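Local structure of flagellar hook-associated protein 2 (Bdellovibrio bacteriovorus, 6KTY) at residues A[51-54]-A[55-58]; A[83-86]-A[87-91]. The protein probably forms the cap at the tip of the growing flagellar filament, helping flagellin subunits polymerise there and keeping them from leaking out. All coordinates share one frame; numbering follows the deposited sequence.

Contact 1 of 2, residues A[51-54]-A[55-58]; sequences FPDK and DQTQ
Asp53 turns its carboxylate forward over the backbone of residues 55-57 and is met there by the backbone and hydroxyl of Thr57. CG lies between its own backbone N and carbonyl carbon (chi1 63°), which puts the carboxylate there. Asp53 OD1 takes the backbone N of Thr57 at 2.8 Å through its syn lone pair, in a nearly straight bond (171°). The N of Gln56 reaches the same oxygen at 2.7 Å from above the carboxylate plane, 45° out of it. The weak Asp55 N bond to OD1 is that of an Asx turn, and the stronger bonds to Gln56 and Thr57 extend it. The other oxygen, Asp53 OD2, accepts from Thr57 OG1 at 2.5 Å, on its syn side but out of the carboxylate plane, so Thr57 grips both oxygens and fixes the rotation of the group. Apolar contact is slight: Thr57 CG2 sits at the edge of the Phe51 ring, 3.9 Å from Phe51 CD2. Pro52 CG lies beside the Thr57 hydroxyl. The turn lies in the loop between strands 45-48 and 63-68, with Phe51 hydrogen-bonded through its backbone to Phe113 of strand 113-119 and Lys54 to Asp85 of helix 84-94.

Contact 2 of 2, residues A[83-86]-A[87-91]; sequences TLDG and VMKQI
Asp85 and Lys89, one helical turn apart, form an i to i+4 salt bridge at the start of helix 84-94, with Lys89 NZ donating to Asp85 OD1. The modelled separation of Lys89 NZ and Asp85 OD1, 2.5 Å, is shorter than usual for such a pair, and its exact value is doubtful. The lysine chain runs extended as far as CE and bends at its last torsion (chi4 49°), which carries the ammonium back to the carboxylate; on the way its CG passes 3.5 Å from Asp85 O. The second carboxylate oxygen, Asp85 OD2, has a weak partner in Lys54 of loop 51-58.

The helix opens with a classical N-cap. Thr83 OG1 accepts from Gly86 N at 2.9 Å, satisfying an amide of the first turn, while the same hydroxyl is also hydrogen-bonded to Asn81 OD1. Regular i to i+4 backbone bonds take over at once: Val87 N to Thr83 O, Met88 N to Leu84 O, Lys89 N to Asp85 O and Gln90 N to Gly86 O.

Away from the charged face, the apolar side chains meet the sheet of strands 98-104 and 113-119. Leu84 packs on Val102 and Phe113, Met88 on Ala100, Val102 and Leu115, and Ile91 on Ala100 and Val117; Val87 also reaches Ile77 of strand 71-77. Met88 runs alongside Asp85, pointing the same way, and its terminal CE comes to 4.0 Å from Asp85 OD2. Gln90 OE1 accepts from the backbone N of Asn78, and the glutamine chain lies along the first turn, where CG closes to 3.2 Å from Gly86 O.

How the contacts relate
Contact 1 precedes contact 2 in the chain, and the two lie on the same side of the chain's centre, their own centres about 11 Å apart. They touch directly. Lys54 NZ of the turn approaches Asp85 OD2 of the helix at 3.4 Å, a long and weak ion pair, so the carboxylate of Asp85 lies between two lysines, Lys54 and Lys89. The capping residue is in contact as well: Thr83 CG2 packs against Asp55 C at 3.4 Å, and Thr83 CB lies the same distance from Lys54 O. Phe51 also meets Leu84. Loop 51-58 thus packs against the N-terminal end of helix 84-94. This chain is a fragment of the cap protein, whose function belongs to the whole molecule.

Contact 1 of 2, residues A[51-54]-A[55-58]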
ATOM      1  N   PHE A  51      23.749  22.636   9.718  1.00 28.78           N
ATOM      2  CA  PHE A  51      24.255  23.967  10.018  1.00 29.10           C
ATOM      3  C   PHE A  51      23.165  24.776  10.682  1.00 31.02           C
ATOM      4  O   PHE A  51      21.961  24.544  10.408  1.00 30.35           O
ATOM      5  CB  PHE A  51      24.701  24.646   8.728  1.00 28.79           C
ATOM      6  CG  PHE A  51      26.027  24.164   8.224  1.00 28.40           C
ATOM      7  CD1 PHE A  51      26.151  22.918   7.621  1.00 26.48           C
ATOM      8  CD2 PHE A  51      27.157  24.960   8.347  1.00 33.19           C
ATOM      9  CE1 PHE A  51      27.390  22.475   7.163  1.00 29.61           C
ATOM     10  CE2 PHE A  51      28.409  24.510   7.887  1.00 32.10           C
ATOM     11  CZ  PHE A  51      28.529  23.273   7.323  1.00 29.65           C
ATOM     12  N   PRO A  52      23.560  25.757  11.525  1.00 31.86           N
ATOM     13  CA  PRO A  52      22.543  26.527  12.213  1.00 33.27           C
ATOM     14  C   PRO A  52      21.820  27.518  11.317  1.00 32.46           C
ATOM     15  O   PRO A  52      20.804  28.050  11.704  1.00 33.47           O
ATOM     16  CB  PRO A  52      23.327  27.248  13.335  1.00 35.06           C
ATOM     17  CG  PRO A  52      24.738  27.361  12.825  1.00 35.19           C
ATOM     18  CD  PRO A  52      24.931  26.151  11.912  1.00 33.61           C
ATOM     19  N   ASP A  53      22.358  27.782  10.138  1.00 31.36           N
ATOM     20  CA  ASP A  53      21.772  28.745   9.225  1.00 31.53           C
ATOM     21  C   ASP A  53      22.315  28.390   7.842  1.00 30.43           C
ATOM     22  O   ASP A  53      23.287  27.621   7.729  1.00 29.82           O
ATOM     23  CB  ASP A  53      22.181  30.165   9.615  1.00 32.61           C
ATOM     24  CG  ASP A  53      23.672  30.382   9.501  1.00 33.00           C
ATOM     25  OD1 ASP A  53      24.175  30.503   8.366  1.00 33.19           O
ATOM     26  OD2 ASP A  53      24.346  30.422  10.548  1.00 32.52           O
ATOM     27  N   LYS A  54      21.708  28.952   6.811  1.00 30.82           N
ATOM     28  CA  LYS A  54      22.155  28.689   5.448  1.00 31.34           C
ATOM     29  C   LYS A  54      22.722  29.934   4.789  1.00 32.22           C
ATOM     30  O   LYS A  54      23.104  29.899   3.620  1.00 31.92           O
ATOM     31  CB  LYS A  54      20.994  28.124   4.611  1.00 31.61           C
ATOM     32  CG  LYS A  54      19.903  29.114   4.210  1.00 34.27           C
ATOM     33  CD  LYS A  54      18.894  28.362   3.363  1.00 36.64           C
ATOM     34  CE  LYS A  54      17.706  29.189   2.938  1.00 40.92           C
ATOM     35  NZ  LYS A  54      18.063  30.545   2.428  1.00 43.87           N
ATOM     36  N   ASP A  55      22.767  31.037   5.528  1.00 33.51           N
ATOM     37  CA  ASP A  55      23.095  32.321   4.919  1.00 35.19           C
ATOM     38  C   ASP A  55      24.122  33.146   5.687  1.00 35.57           C
ATOM     39  O   ASP A  55      24.333  34.288   5.327  1.00 37.29           O
ATOM     40  CB  ASP A  55      21.814  33.146   4.733  1.00 37.43           C
ATOM     41  CG  ASP A  55      21.155  33.510   6.057  1.00 39.94           C
ATOM     42  OD1 ASP A  55      21.496  32.898   7.094  1.00 41.79           O
ATOM     43  OD2 ASP A  55      20.297  34.409   6.056  1.00 45.28           O
ATOM     44  N   GLN A  56      24.754  32.590   6.725  1.00 34.17           N
ATOM     45  CA  GLN A  56      25.749  33.331   7.508  1.00 35.25           C
ATOM     46  C   GLN A  56      27.022  32.517   7.800  1.00 33.98           C
ATOM     47  O   GLN A  56      28.130  33.019   7.652  1.00 34.01           O
ATOM     48  CB  GLN A  56      25.132  33.791   8.831  1.00 36.44           C
ATOM     49  CG  GLN A  56      23.948  34.707   8.657  1.00 41.07           C
ATOM     50  CD  GLN A  56      23.190  34.940   9.951  1.00 45.58           C
ATOM     51  OE1 GLN A  56      23.702  35.577  10.865  1.00 49.11           O
ATOM     52  NE2 GLN A  56      21.955  34.434  10.024  1.00 48.44           N
ATOM     53  N   THR A  57      26.847  31.276   8.248  1.00 31.92           N
ATOM     54  CA  THR A  57      27.960  30.442   8.679  1.00 32.60           C
ATOM     55  C   THR A  57      28.681  30.018   7.432  1.00 32.51           C
ATOM     56  O   THR A  57      28.051  29.509   6.500  1.00 31.54           O
ATOM     57  CB  THR A  57      27.464  29.205   9.458  1.00 32.38           C
ATOM     58  OG1 THR A  57      26.759  29.638  10.636  1.00 32.56           O
ATOM     59  CG2 THR A  57      28.635  28.289   9.844  1.00 33.24           C
ATOM     60  N   GLN A  58      29.971  30.306   7.374  1.00 34.10           N
ATOM     61  CA  GLN A  58      30.753  30.090   6.163  1.00 35.32           C
ATOM     62  C   GLN A  58      31.528  28.788   6.278  1.00 34.78           C
ATOM     63  O   GLN A  58      32.073  28.476   7.352  1.00 33.80           O
ATOM     64  CB  GLN A  58      31.694  31.271   5.916  1.00 38.16           C
ATOM     65  CG  GLN A  58      30.917  32.587   5.816  1.00 42.13           C
ATOM     66  CD  GLN A  58      31.451  33.506   4.780  1.00 47.67           C
ATOM     67  OE1 GLN A  58      32.338  34.302   5.077  1.00 51.53           O
ATOM     68  NE2 GLN A  58      30.923  33.414   3.533  1.00 49.27           N
TER
HETATM   69  O   HOH W   1      25.662  28.613   5.877  1.00 32.93           O
HETATM   70  O   HOH W   2      19.634  30.666   7.424  1.00 34.84           O

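Contact 2 of 2, residues A[83-86]-A[87-91]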
ATOM      1  N   THR A  83      28.481  30.316   2.278  1.00 33.41           N
ATOM      2  CA  THR A  83      27.346  29.889   3.080  1.00 31.52           C
ATOM      3  C   THR A  83      26.761  28.649   2.384  1.00 29.65           C
ATOM      4  O   THR A  83      27.051  28.404   1.214  1.00 29.22           O
ATOM      5  CB  THR A  83      26.272  30.973   3.159  1.00 32.24           C
ATOM      6  OG1 THR A  83      25.789  31.234   1.838  1.00 31.69           O
ATOM      7  CG2 THR A  83      26.841  32.302   3.767  1.00 34.92           C
ATOM      8  N   LEU A  84      25.923  27.874   3.074  1.00 28.32           N
ATOM      9  CA  LEU A  84      25.325  26.704   2.437  1.00 26.54           C
ATOM     10  C   LEU A  84      24.598  27.144   1.187  1.00 26.76           C
ATOM     11  O   LEU A  84      24.676  26.483   0.168  1.00 27.11           O
ATOM     12  CB  LEU A  84      24.346  26.002   3.344  1.00 26.56           C
ATOM     13  CG  LEU A  84      24.902  25.112   4.481  1.00 28.44           C
ATOM     14  CD1 LEU A  84      23.721  24.237   4.921  1.00 24.86           C
ATOM     15  CD2 LEU A  84      26.124  24.298   4.072  1.00 27.42           C
ATOM     16  N   ASP A  85      23.912  28.273   1.275  1.00 27.15           N
ATOM     17  CA  ASP A  85      23.253  28.834   0.114  1.00 29.26           C
ATOM     18  C   ASP A  85      24.217  29.196  -1.023  1.00 28.88           C
ATOM     19  O   ASP A  85      23.912  28.916  -2.176  1.00 27.89           O
ATOM     20  CB  ASP A  85      22.394  30.021   0.493  1.00 31.38           C
ATOM     21  CG  ASP A  85      20.995  29.842  -0.004  1.00 39.99           C
ATOM     22  OD1 ASP A  85      20.635  30.504  -1.018  1.00 42.28           O
ATOM     23  OD2 ASP A  85      20.328  28.918   0.561  1.00 45.06           O
ATOM     24  N   GLY A  86      25.354  29.822  -0.701  1.00 29.43           N
ATOM     25  CA  GLY A  86      26.360  30.163  -1.742  1.00 30.30           C
ATOM     26  C   GLY A  86      26.948  28.936  -2.427  1.00 28.70           C
ATOM     27  O   GLY A  86      27.144  28.914  -3.630  1.00 29.93           O
ATOM     28  N   VAL A  87      27.217  27.906  -1.640  1.00 27.68           N
ATOM     29  CA  VAL A  87      27.786  26.692  -2.135  1.00 26.95           C
ATOM     30  C   VAL A  87      26.803  25.960  -3.042  1.00 26.85           C
ATOM     31  O   VAL A  87      27.146  25.461  -4.120  1.00 26.17           O
ATOM     32  CB  VAL A  87      28.174  25.775  -0.990  1.00 27.14           C
ATOM     33  CG1 VAL A  87      28.556  24.404  -1.553  1.00 25.40           C
ATOM     34  CG2 VAL A  87      29.356  26.415  -0.166  1.00 28.44           C
ATOM     35  N   MET A  88      25.559  25.874  -2.587  1.00 26.09           N
ATOM     36  CA  MET A  88      24.510  25.350  -3.433  1.00 26.62           C
ATOM     37  C   MET A  88      24.502  26.103  -4.763  1.00 27.64           C
ATOM     38  O   MET A  88      24.490  25.467  -5.821  1.00 27.67           O
ATOM     39  CB  MET A  88      23.167  25.486  -2.726  1.00 26.99           C
ATOM     40  CG  MET A  88      22.075  24.818  -3.475  1.00 30.65           C
ATOM     41  SD  MET A  88      20.795  25.994  -3.796  1.00 42.29           S
ATOM     42  CE  MET A  88      20.113  26.077  -2.204  1.00 37.06           C
ATOM     43  N   LYS A  89      24.493  27.443  -4.741  1.00 29.68           N
ATOM     44  CA  LYS A  89      24.393  28.186  -6.007  1.00 32.49           C
ATOM     45  C   LYS A  89      25.626  27.937  -6.917  1.00 32.80           C
ATOM     46  O   LYS A  89      25.472  27.849  -8.106  1.00 32.22           O
ATOM     47  CB  LYS A  89      24.146  29.705  -5.789  1.00 35.25           C
ATOM     48  CG  LYS A  89      22.711  29.979  -5.249  1.00 37.45           C
ATOM     49  CD  LYS A  89      22.512  31.422  -4.856  1.00 43.49           C
ATOM     50  CE  LYS A  89      21.056  31.767  -4.464  1.00 45.73           C
ATOM     51  NZ  LYS A  89      20.402  30.824  -3.465  1.00 43.10           N
ATOM     52  N   GLN A  90      26.824  27.818  -6.332  1.00 33.32           N
ATOM     53  CA  GLN A  90      28.082  27.593  -7.093  1.00 35.25           C
ATOM     54  C   GLN A  90      28.139  26.168  -7.678  1.00 34.17           C
ATOM     55  O   GLN A  90      28.603  25.963  -8.791  1.00 34.33           O
ATOM     56  CB  GLN A  90      29.320  27.829  -6.197  1.00 36.65           C
ATOM     57  CG  GLN A  90      29.513  29.290  -5.742  1.00 39.65           C
ATOM     58  CD  GLN A  90      30.777  29.542  -4.868  1.00 44.57           C
ATOM     59  OE1 GLN A  90      31.918  29.501  -5.365  1.00 46.34           O
ATOM     60  NE2 GLN A  90      30.566  29.891  -3.585  1.00 43.31           N
ATOM     61  N   ILE A  91      27.663  25.178  -6.921  1.00 32.15           N
ATOM     62  CA  ILE A  91      27.543  23.808  -7.452  1.00 31.18           C
ATOM     63  C   ILE A  91      26.569  23.842  -8.612  1.00 31.82           C
ATOM     64  O   ILE A  91      26.902  23.353  -9.677  1.00 33.27           O
ATOM     65  CB  ILE A  91      27.131  22.750  -6.407  1.00 29.04           C
ATOM     66  CG1 ILE A  91      28.233  22.561  -5.351  1.00 29.73           C
ATOM     67  CG2 ILE A  91      26.842  21.414  -7.052  1.00 28.66           C
ATOM     68  CD1 ILE A  91      27.793  21.776  -4.054  1.00 26.05           C
TER